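Local coordinates for Puf (Pumilio/fbf) domain-containing protein 7, confirmed by transcript evidence (Caenorhabditis elegans, PDB 3V71) that binds a consensus sequence in mRNA 3'-UTRs through its Pumilio repeats, modulating mRNA expression and stability during oocyte formation and early embryonic divisions, at residues Q188-E196 / R206-I217; R304-F312 / R357-L365. All coordinates share one frame; numbering follows the deposited sequence.

Following the chain from its N terminus, the all-helical repeats stack one after another, and contact 1 comes first: helix 183-194 ends, a short connection follows, and helix 203-218 folds back on it, with nine residues between the two segments. The chain then runs through further repeat helices before contact 2 opens at helix 306-311. That contact closes a longer loop, passing through helix 316-330 before helix 344-365 returns to pack beside 304-312. The two neither nest nor cross but lie in series, their centres about 41 Å apart. Contact 1 joins consecutive helices in the middle of the array, whereas contact 2 ties the predicted eighth repeat to the C-terminal helices.

Contact 1 of 2, residues Q188-E196 / R206-I217; sequences QQVIDRLAE and RIQLLHSLMTCI
Ile-191 enters helix 203-218 as a knob into a hole, set among Leu-210, Leu-213, Met-214 and Ile-217. Its CD1 meets CD1 of Ile-217 tip to tip at 3.9 Å, while its CG1 lies 4.1 Å from CD1 of Leu-210, the two side chains crossing at about a right angle. With CG1 anti to the carbonyl carbon (chi1 -73°) and the chain extended beyond, the ethyl branch reaches the partner helix although the side chain does not set out toward it. Replacing Ile-191 with an alanine would probably open a gap among these four residues and leave the end of Ile-217 without its mate.

One turn on, Leu-194 lays CD1 3.7 Å from the backbone N of Leu-210 and slides past Arg-206 in the opposite direction. Leu-210 spreads its branches over both neighbours, CD1 near CB of Leu-194 and CD2 3.6 Å from CB of Ala-195. CB of Arg-206 packs 4.0 Å from CD2 of Leu-194.

The two helices run roughly antiparallel, at 145°, as successive helices of a Pumilio array. Met-244 of helix 244-256 touches Ile-191, Leu-210 and Met-214, while Val-165 of helix 162-169 packs against Leu-209 and Leu-213.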
loop_
_atom_site.group_PDB
_atom_site.type_symbol
_atom_site.label_atom_id
_atom_site.label_comp_id
_atom_site.label_asym_id
_atom_site.label_seq_id
_atom_site.Cartn_x
_atom_site.Cartn_y
_atom_site.Cartn_z
ATOM N N GLN A 188 0.467 -1.141 3.467
ATOM C CA GLN A 188 0.389 0.307 3.580
ATOM C C GLN A 188 -1.043 0.765 3.821
ATOM O O GLN A 188 -1.309 1.560 4.722
ATOM C CB GLN A 188 0.935 0.968 2.315
ATOM C CG GLN A 188 2.362 0.559 1.979
ATOM C CD GLN A 188 2.901 1.273 0.756
ATOM O OE1 GLN A 188 3.500 0.653 -0.135
ATOM N NE2 GLN A 188 2.695 2.587 0.705
ATOM N N GLN A 189 -1.961 0.249 3.008
ATOM C CA GLN A 189 -3.365 0.636 3.068
ATOM C C GLN A 189 -4.026 0.213 4.362
ATOM O O GLN A 189 -4.825 0.965 4.915
ATOM C CB GLN A 189 -4.136 0.042 1.895
ATOM C CG GLN A 189 -3.797 0.650 0.550
ATOM C CD GLN A 189 -4.349 -0.170 -0.596
ATOM O OE1 GLN A 189 -4.651 -1.357 -0.440
ATOM N NE2 GLN A 189 -4.491 0.459 -1.756
ATOM N N VAL A 190 -3.719 -0.994 4.830
ATOM C CA VAL A 190 -4.257 -1.464 6.106
ATOM C C VAL A 190 -3.873 -0.524 7.241
ATOM O O VAL A 190 -4.703 -0.168 8.085
ATOM C CB VAL A 190 -3.732 -2.853 6.472
ATOM C CG1 VAL A 190 -4.062 -3.170 7.929
ATOM C CG2 VAL A 190 -4.313 -3.895 5.551
ATOM N N ILE A 191 -2.598 -0.144 7.256
ATOM C CA ILE A 191 -2.074 0.798 8.223
ATOM C C ILE A 191 -2.779 2.134 8.100
ATOM O O ILE A 191 -3.347 2.638 9.062
ATOM C CB ILE A 191 -0.572 1.001 8.012
ATOM C CG1 ILE A 191 0.191 -0.229 8.495
ATOM C CG2 ILE A 191 -0.086 2.252 8.730
ATOM C CD1 ILE A 191 1.663 -0.148 8.237
ATOM N N ASP A 192 -2.738 2.708 6.907
ATOM C CA ASP A 192 -3.433 3.957 6.650
ATOM C C ASP A 192 -4.833 3.934 7.276
ATOM O O ASP A 192 -5.309 4.933 7.817
ATOM C CB ASP A 192 -3.539 4.176 5.144
ATOM C CG ASP A 192 -3.742 5.628 4.784
ATOM O OD1 ASP A 192 -4.422 6.334 5.559
ATOM O OD2 ASP A 192 -3.210 6.066 3.738
ATOM N N ARG A 193 -5.464 2.767 7.213
ATOM C CA ARG A 193 -6.857 2.579 7.588
ATOM C C ARG A 193 -7.025 2.512 9.104
ATOM O O ARG A 193 -7.959 3.093 9.662
ATOM C CB ARG A 193 -7.372 1.290 6.933
ATOM C CG ARG A 193 -8.885 1.137 6.815
ATOM C CD ARG A 193 -9.494 2.150 5.849
ATOM N NE ARG A 193 -10.900 1.861 5.547
ATOM C CZ ARG A 193 -11.884 1.862 6.444
ATOM N NH1 ARG A 193 -11.631 2.127 7.721
ATOM N NH2 ARG A 193 -13.126 1.589 6.066
ATOM N N LEU A 194 -6.118 1.800 9.768
ATOM C CA LEU A 194 -6.180 1.629 11.218
ATOM C C LEU A 194 -5.806 2.892 11.993
ATOM O O LEU A 194 -6.267 3.101 13.114
ATOM C CB LEU A 194 -5.259 0.494 11.653
ATOM C CG LEU A 194 -5.692 -0.908 11.249
ATOM C CD1 LEU A 194 -4.624 -1.914 11.653
ATOM C CD2 LEU A 194 -7.052 -1.249 11.862
ATOM N N ALA A 195 -4.963 3.723 11.391
ATOM C CA ALA A 195 -4.420 4.897 12.058
ATOM C C ALA A 195 -5.114 6.184 11.626
ATOM O O ALA A 195 -4.633 7.282 11.899
ATOM C CB ALA A 195 -2.930 4.992 11.786
ATOM N N GLU A 196 -6.245 6.049 10.946
ATOM C CA GLU A 196 -6.922 7.205 10.369
ATOM C C GLU A 196 -7.925 7.773 11.344
ATOM O O GLU A 196 -8.187 7.178 12.384
ATOM C CB GLU A 196 -7.650 6.812 9.085
ATOM C CG GLU A 196 -8.826 5.886 9.328
ATOM C CD GLU A 196 -9.715 5.736 8.108
ATOM O OE1 GLU A 196 -10.642 4.898 8.157
ATOM O OE2 GLU A 196 -9.489 6.457 7.108
ATOM N N ARG A 206 -9.050 0.178 16.753
ATOM C CA ARG A 206 -8.155 0.141 15.609
ATOM C C ARG A 206 -6.678 0.238 16.037
ATOM O O ARG A 206 -5.804 -0.444 15.485
ATOM C CB ARG A 206 -8.526 1.272 14.654
ATOM C CG ARG A 206 -9.835 1.037 13.919
ATOM C CD ARG A 206 -10.621 2.321 13.744
ATOM N NE ARG A 206 -9.778 3.436 13.333
ATOM C CZ ARG A 206 -10.118 4.716 13.454
ATOM N NH1 ARG A 206 -11.285 5.050 13.981
ATOM N NH2 ARG A 206 -9.288 5.664 13.049
ATOM N N ILE A 207 -6.415 1.075 17.038
ATOM C CA ILE A 207 -5.062 1.312 17.532
ATOM C C ILE A 207 -4.444 0.068 18.143
ATOM O O ILE A 207 -3.231 -0.128 18.076
ATOM C CB ILE A 207 -5.040 2.447 18.568
ATOM C CG1 ILE A 207 -5.342 3.778 17.886
ATOM C CG2 ILE A 207 -3.700 2.526 19.249
ATOM C CD1 ILE A 207 -4.451 4.059 16.704
ATOM N N GLN A 208 -5.268 -0.772 18.751
ATOM C CA GLN A 208 -4.756 -1.998 19.339
ATOM C C GLN A 208 -4.419 -2.985 18.239
ATOM O O GLN A 208 -3.572 -3.864 18.412
ATOM C CB GLN A 208 -5.772 -2.616 20.304
ATOM C CG GLN A 208 -5.979 -1.842 21.598
ATOM C CD GLN A 208 -6.846 -2.601 22.595
ATOM O OE1 GLN A 208 -6.447 -3.652 23.111
ATOM N NE2 GLN A 208 -8.042 -2.077 22.863
ATOM N N LEU A 209 -5.094 -2.839 17.103
ATOM C CA LEU A 209 -4.894 -3.747 15.982
ATOM C C LEU A 209 -3.654 -3.328 15.222
ATOM O O LEU A 209 -2.886 -4.167 14.756
ATOM C CB LEU A 209 -6.119 -3.757 15.064
ATOM C CG LEU A 209 -7.368 -4.449 15.618
ATOM C CD1 LEU A 209 -8.615 -3.999 14.877
ATOM C CD2 LEU A 209 -7.222 -5.966 15.587
ATOM N N LEU A 210 -3.466 -2.017 15.114
ATOM C CA LEU A 210 -2.270 -1.447 14.507
ATOM C C LEU A 210 -1.023 -1.857 15.269
ATOM O O LEU A 210 0.008 -2.166 14.673
ATOM C CB LEU A 210 -2.369 0.077 14.495
ATOM C CG LEU A 210 -1.345 0.862 13.679
ATOM C CD1 LEU A 210 -1.385 0.429 12.219
ATOM C CD2 LEU A 210 -1.617 2.353 13.807
ATOM N N HIS A 211 -1.126 -1.856 16.595
ATOM C CA HIS A 211 0.024 -2.106 17.444
ATOM C C HIS A 211 0.563 -3.521 17.288
ATOM O O HIS A 211 1.774 -3.720 17.220
ATOM C CB HIS A 211 -0.286 -1.809 18.915
ATOM C CG HIS A 211 0.918 -1.893 19.802
ATOM N ND1 HIS A 211 1.874 -0.900 19.854
ATOM C CD2 HIS A 211 1.347 -2.871 20.636
ATOM C CE1 HIS A 211 2.829 -1.255 20.697
ATOM N NE2 HIS A 211 2.535 -2.449 21.180
ATOM N N SER A 212 -0.333 -4.501 17.242
ATOM C CA SER A 212 0.082 -5.895 17.094
ATOM C C SER A 212 0.707 -6.085 15.724
ATOM O O SER A 212 1.608 -6.904 15.540
ATOM C CB SER A 212 -1.106 -6.843 17.255
ATOM O OG SER A 212 -2.031 -6.678 16.192
ATOM N N LEU A 213 0.214 -5.319 14.759
ATOM C CA LEU A 213 0.763 -5.335 13.419
ATOM C C LEU A 213 2.119 -4.657 13.418
ATOM O O LEU A 213 3.120 -5.232 12.986
ATOM C CB LEU A 213 -0.165 -4.579 12.485
ATOM C CG LEU A 213 -0.431 -5.302 11.173
ATOM C CD1 LEU A 213 -1.760 -6.043 11.275
ATOM C CD2 LEU A 213 -0.411 -4.316 10.006
ATOM N N MET A 214 2.129 -3.422 13.909
ATOM C CA MET A 214 3.326 -2.598 13.978
ATOM C C MET A 214 4.478 -3.263 14.708
ATOM O O MET A 214 5.640 -2.952 14.462
ATOM C CB MET A 214 2.996 -1.272 14.647
ATOM C CG MET A 214 2.206 -0.342 13.752
ATOM S SD MET A 214 3.053 -0.126 12.172
ATOM C CE MET A 214 4.718 0.220 12.742
ATOM N N THR A 215 4.147 -4.178 15.611
ATOM C CA THR A 215 5.150 -4.915 16.365
ATOM C C THR A 215 5.968 -5.837 15.466
ATOM O O THR A 215 7.190 -5.846 15.540
ATOM C CB THR A 215 4.501 -5.724 17.502
ATOM O OG1 THR A 215 3.717 -4.843 18.312
ATOM C CG2 THR A 215 5.560 -6.402 18.362
ATOM N N CYS A 216 5.289 -6.610 14.621
ATOM C CA CYS A 216 5.961 -7.475 13.650
ATOM C C CYS A 216 6.888 -6.637 12.791
ATOM O O CYS A 216 8.028 -7.019 12.526
ATOM C CB CYS A 216 4.945 -8.177 12.741
ATOM S SG CYS A 216 3.598 -9.051 13.594
ATOM N N ILE A 217 6.379 -5.487 12.365
ATOM C CA ILE A 217 7.103 -4.594 11.472
ATOM C C ILE A 217 8.396 -4.083 12.091
ATOM O O ILE A 217 9.453 -4.107 11.455
ATOM C CB ILE A 217 6.219 -3.394 11.073
ATOM C CG1 ILE A 217 5.220 -3.804 9.989
ATOM C CG2 ILE A 217 7.064 -2.246 10.577
ATOM C CD1 ILE A 217 4.276 -2.696 9.596
#

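Contact 2 of 2, residues R304-F312 / R357-L365; sequences RDALDILLF and RVLQHASRL
Asp-305 and Asp-308 both turn their carboxylates to the guanidinium of Arg-357, forming a salt-bridge network between helix 306-311 and helix 344-365. The main bond runs from NH1 of Arg-357 to OD1 of Asp-305, 2.8 Å long with an N-H...O angle of 150°, and uses the syn lone pair of that oxygen. OD2 of Asp-305 takes weak bonds from NH1 and NH2 of Arg-357; the carboxylate and guanidinium planes are well away from coplanar. OD1 of Asp-305 has a second donor: as N-cap of helix 306-311, Asp-305 accepts the backbone N of Asp-308 at 3.3 Å, from above the carboxylate plane, so one oxygen serves both the helix start and the arginine. Asp-308 adds a salt bridge through OD1, 3.2 Å from NH1 of Arg-357. The arginine's charge is thus shared by two carboxylates, which would probably ease the repulsion between them.

Arg-357 gets there with CG anti to the backbone N (chi1 -177°) and bends at chi2 and chi3; CD2 of Leu-307 lies over one face of its guanidinium. NE2 of His-361 is 3.0 Å from OD1 of Asp-308, but at too poor an angle for a hydrogen bond. The face of the same imidazole receives the edge of Phe-312 in an offset edge-to-face pair, centroids 5.5 Å apart and planes at 75°. Beyond this, CE1 of Phe-312 packs 3.6 Å from CD2 of Leu-365.

The polar network gives way to an apolar side formed by Leu-311 and Leu-365. There helix 369-380 covers the contact, Ile-374 touching Leu-311 and Ile-375 touching Leu-365, while Val-320 of helix 316-330 also packs on Leu-311. The contact thereby fastens the start of the predicted eighth Pumilio repeat to helix 344-365 near the C terminus.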
loop_
_atom_site.group_PDB
_atom_site.type_symbol
_atom_site.label_atom_id
_atom_site.label_comp_id
_atom_site.label_asym_id
_atom_site.label_seq_id
_atom_site.Cartn_x
_atom_site.Cartn_y
_atom_site.Cartn_z
ATOM N N ARG A 304 38.915 4.810 7.463
ATOM C CA ARG A 304 37.934 5.745 6.933
ATOM C C ARG A 304 36.810 5.934 7.940
ATOM O O ARG A 304 36.352 4.965 8.536
ATOM C CB ARG A 304 37.319 5.154 5.673
ATOM C CG ARG A 304 37.967 5.530 4.365
ATOM C CD ARG A 304 37.020 5.138 3.243
ATOM N NE ARG A 304 37.415 5.664 1.942
ATOM C CZ ARG A 304 36.765 5.410 0.809
ATOM N NH1 ARG A 304 35.685 4.635 0.827
ATOM N NH2 ARG A 304 37.197 5.921 -0.341
ATOM N N ASP A 305 36.347 7.164 8.125
ATOM C CA ASP A 305 35.187 7.385 8.980
ATOM C C ASP A 305 33.890 7.298 8.156
ATOM O O ASP A 305 33.919 7.325 6.930
ATOM C CB ASP A 305 35.299 8.706 9.757
ATOM C CG ASP A 305 35.055 9.932 8.887
ATOM O OD1 ASP A 305 35.376 9.884 7.677
ATOM O OD2 ASP A 305 34.538 10.945 9.421
ATOM N N ALA A 306 32.756 7.170 8.836
ATOM C CA ALA A 306 31.481 6.947 8.163
ATOM C C ALA A 306 31.285 7.883 6.981
ATOM O O ALA A 306 30.852 7.464 5.911
ATOM C CB ALA A 306 30.330 7.089 9.149
ATOM N N LEU A 307 31.616 9.150 7.179
ATOM C CA LEU A 307 31.433 10.170 6.155
ATOM C C LEU A 307 32.218 9.888 4.875
ATOM O O LEU A 307 31.658 9.922 3.789
ATOM C CB LEU A 307 31.840 11.521 6.718
ATOM C CG LEU A 307 31.449 12.738 5.897
ATOM C CD1 LEU A 307 29.939 12.743 5.670
ATOM C CD2 LEU A 307 31.936 14.004 6.617
ATOM N N ASP A 308 33.517 9.630 5.004
ATOM C CA ASP A 308 34.330 9.250 3.856
ATOM C C ASP A 308 33.704 8.066 3.135
ATOM O O ASP A 308 33.533 8.087 1.922
ATOM C CB ASP A 308 35.762 8.890 4.275
ATOM C CG ASP A 308 36.637 10.117 4.528
ATOM O OD1 ASP A 308 36.482 11.127 3.808
ATOM O OD2 ASP A 308 37.491 10.067 5.443
ATOM N N ILE A 309 33.374 7.022 3.881
ATOM C CA ILE A 309 32.780 5.831 3.288
ATOM C C ILE A 309 31.565 6.171 2.447
ATOM O O ILE A 309 31.458 5.757 1.291
ATOM C CB ILE A 309 32.364 4.817 4.355
ATOM C CG1 ILE A 309 33.605 4.258 5.045
ATOM C CG2 ILE A 309 31.541 3.704 3.733
ATOM C CD1 ILE A 309 33.365 3.843 6.461
ATOM N N LEU A 310 30.648 6.931 3.028
ATOM C CA LEU A 310 29.411 7.256 2.342
ATOM C C LEU A 310 29.621 8.075 1.077
ATOM O O LEU A 310 29.051 7.742 0.050
ATOM C CB LEU A 310 28.444 7.974 3.278
ATOM C CG LEU A 310 27.850 7.161 4.433
ATOM C CD1 LEU A 310 26.753 7.970 5.080
ATOM C CD2 LEU A 310 27.320 5.797 3.987
ATOM N N LEU A 311 30.424 9.137 1.154
ATOM C CA LEU A 311 30.679 10.027 0.008
ATOM C C LEU A 311 31.080 9.306 -1.274
ATOM O O LEU A 311 30.851 9.798 -2.382
ATOM C CB LEU A 311 31.789 11.024 0.321
ATOM C CG LEU A 311 31.486 12.313 1.063
ATOM C CD1 LEU A 311 32.750 13.145 1.143
ATOM C CD2 LEU A 311 30.385 13.075 0.363
ATOM N N PHE A 312 31.708 8.151 -1.130
ATOM C CA PHE A 312 32.238 7.457 -2.283
ATOM C C PHE A 312 31.421 6.226 -2.608
ATOM O O PHE A 312 31.727 5.488 -3.541
ATOM C CB PHE A 312 33.705 7.116 -2.054
ATOM C CG PHE A 312 34.572 8.329 -1.888
ATOM C CD1 PHE A 312 35.012 9.039 -2.996
ATOM C CD2 PHE A 312 34.924 8.777 -0.628
ATOM C CE1 PHE A 312 35.794 10.164 -2.850
ATOM C CE2 PHE A 312 35.708 9.903 -0.478
ATOM C CZ PHE A 312 36.142 10.596 -1.591
ATOM N N ARG A 357 34.896 18.812 4.336
ATOM C CA ARG A 357 35.251 17.464 3.889
ATOM C C ARG A 357 35.143 17.303 2.372
ATOM O O ARG A 357 36.017 16.728 1.729
ATOM C CB ARG A 357 34.393 16.405 4.592
ATOM C CG ARG A 357 34.766 14.969 4.217
ATOM C CD ARG A 357 36.143 14.559 4.761
ATOM N NE ARG A 357 36.187 14.614 6.220
ATOM C CZ ARG A 357 35.849 13.610 7.025
ATOM N NH1 ARG A 357 35.445 12.448 6.521
ATOM N NH2 ARG A 357 35.923 13.768 8.343
ATOM N N VAL A 358 34.052 17.801 1.813
ATOM C CA VAL A 358 33.814 17.734 0.384
ATOM C C VAL A 358 34.927 18.478 -0.355
ATOM O O VAL A 358 35.533 17.943 -1.280
ATOM C CB VAL A 358 32.403 18.312 0.041
ATOM C CG1 VAL A 358 32.173 18.394 -1.474
ATOM C CG2 VAL A 358 31.313 17.479 0.724
ATOM N N LEU A 359 35.203 19.703 0.073
ATOM C CA LEU A 359 36.266 20.508 -0.514
ATOM C C LEU A 359 37.628 19.845 -0.371
ATOM O O LEU A 359 38.526 20.062 -1.184
ATOM C CB LEU A 359 36.310 21.893 0.132
ATOM C CG LEU A 359 35.220 22.873 -0.295
ATOM C CD1 LEU A 359 35.526 24.253 0.259
ATOM C CD2 LEU A 359 35.129 22.908 -1.810
ATOM N N GLN A 360 37.785 19.044 0.669
ATOM C CA GLN A 360 39.043 18.360 0.891
ATOM C C GLN A 360 39.239 17.246 -0.138
ATOM O O GLN A 360 40.374 16.924 -0.505
ATOM C CB GLN A 360 39.110 17.805 2.315
ATOM C CG GLN A 360 40.486 17.334 2.697
ATOM C CD GLN A 360 40.548 16.800 4.101
ATOM O OE1 GLN A 360 40.254 17.512 5.063
ATOM N NE2 GLN A 360 40.936 15.538 4.237
ATOM N N HIS A 361 38.127 16.675 -0.608
ATOM C CA HIS A 361 38.156 15.536 -1.529
ATOM C C HIS A 361 37.745 15.880 -2.940
ATOM O O HIS A 361 37.653 14.995 -3.776
ATOM C CB HIS A 361 37.236 14.427 -1.046
ATOM C CG HIS A 361 37.660 13.806 0.244
ATOM N ND1 HIS A 361 38.543 12.751 0.308
ATOM C CD2 HIS A 361 37.312 14.085 1.523
ATOM C CE1 HIS A 361 38.728 12.411 1.571
ATOM N NE2 HIS A 361 37.991 13.205 2.328
ATOM N N ALA A 362 37.495 17.159 -3.199
ATOM C CA ALA A 362 36.984 17.614 -4.493
ATOM C C ALA A 362 37.723 17.004 -5.685
ATOM O O ALA A 362 37.109 16.549 -6.641
ATOM C CB ALA A 362 37.015 19.127 -4.563
ATOM N N SER A 363 39.046 16.996 -5.616
ATOM C CA SER A 363 39.879 16.434 -6.671
ATOM C C SER A 363 39.562 14.967 -6.913
ATOM O O SER A 363 39.751 14.461 -8.013
ATOM C CB SER A 363 41.354 16.603 -6.318
ATOM O OG SER A 363 41.538 16.487 -4.909
ATOM N N ARG A 364 39.067 14.288 -5.887
ATOM C CA ARG A 364 38.724 12.875 -6.008
ATOM C C ARG A 364 37.252 12.695 -6.369
ATOM O O ARG A 364 36.884 11.794 -7.126
ATOM C CB ARG A 364 39.044 12.150 -4.707
ATOM C CG ARG A 364 40.442 12.452 -4.187
ATOM C CD ARG A 364 40.691 11.838 -2.820
ATOM N NE ARG A 364 42.044 12.109 -2.340
ATOM C CZ ARG A 364 42.382 13.148 -1.580
ATOM N NH1 ARG A 364 41.465 14.032 -1.209
ATOM N NH2 ARG A 364 43.642 13.304 -1.187
ATOM N N LEU A 365 36.414 13.572 -5.831
ATOM C CA LEU A 365 34.978 13.491 -6.041
ATOM C C LEU A 365 34.570 13.763 -7.472
ATOM O O LEU A 365 33.718 13.066 -8.008
ATOM C CB LEU A 365 34.248 14.452 -5.108
ATOM C CG LEU A 365 34.170 13.952 -3.670
ATOM C CD1 LEU A 365 33.569 15.018 -2.779
ATOM C CD2 LEU A 365 33.365 12.674 -3.619
#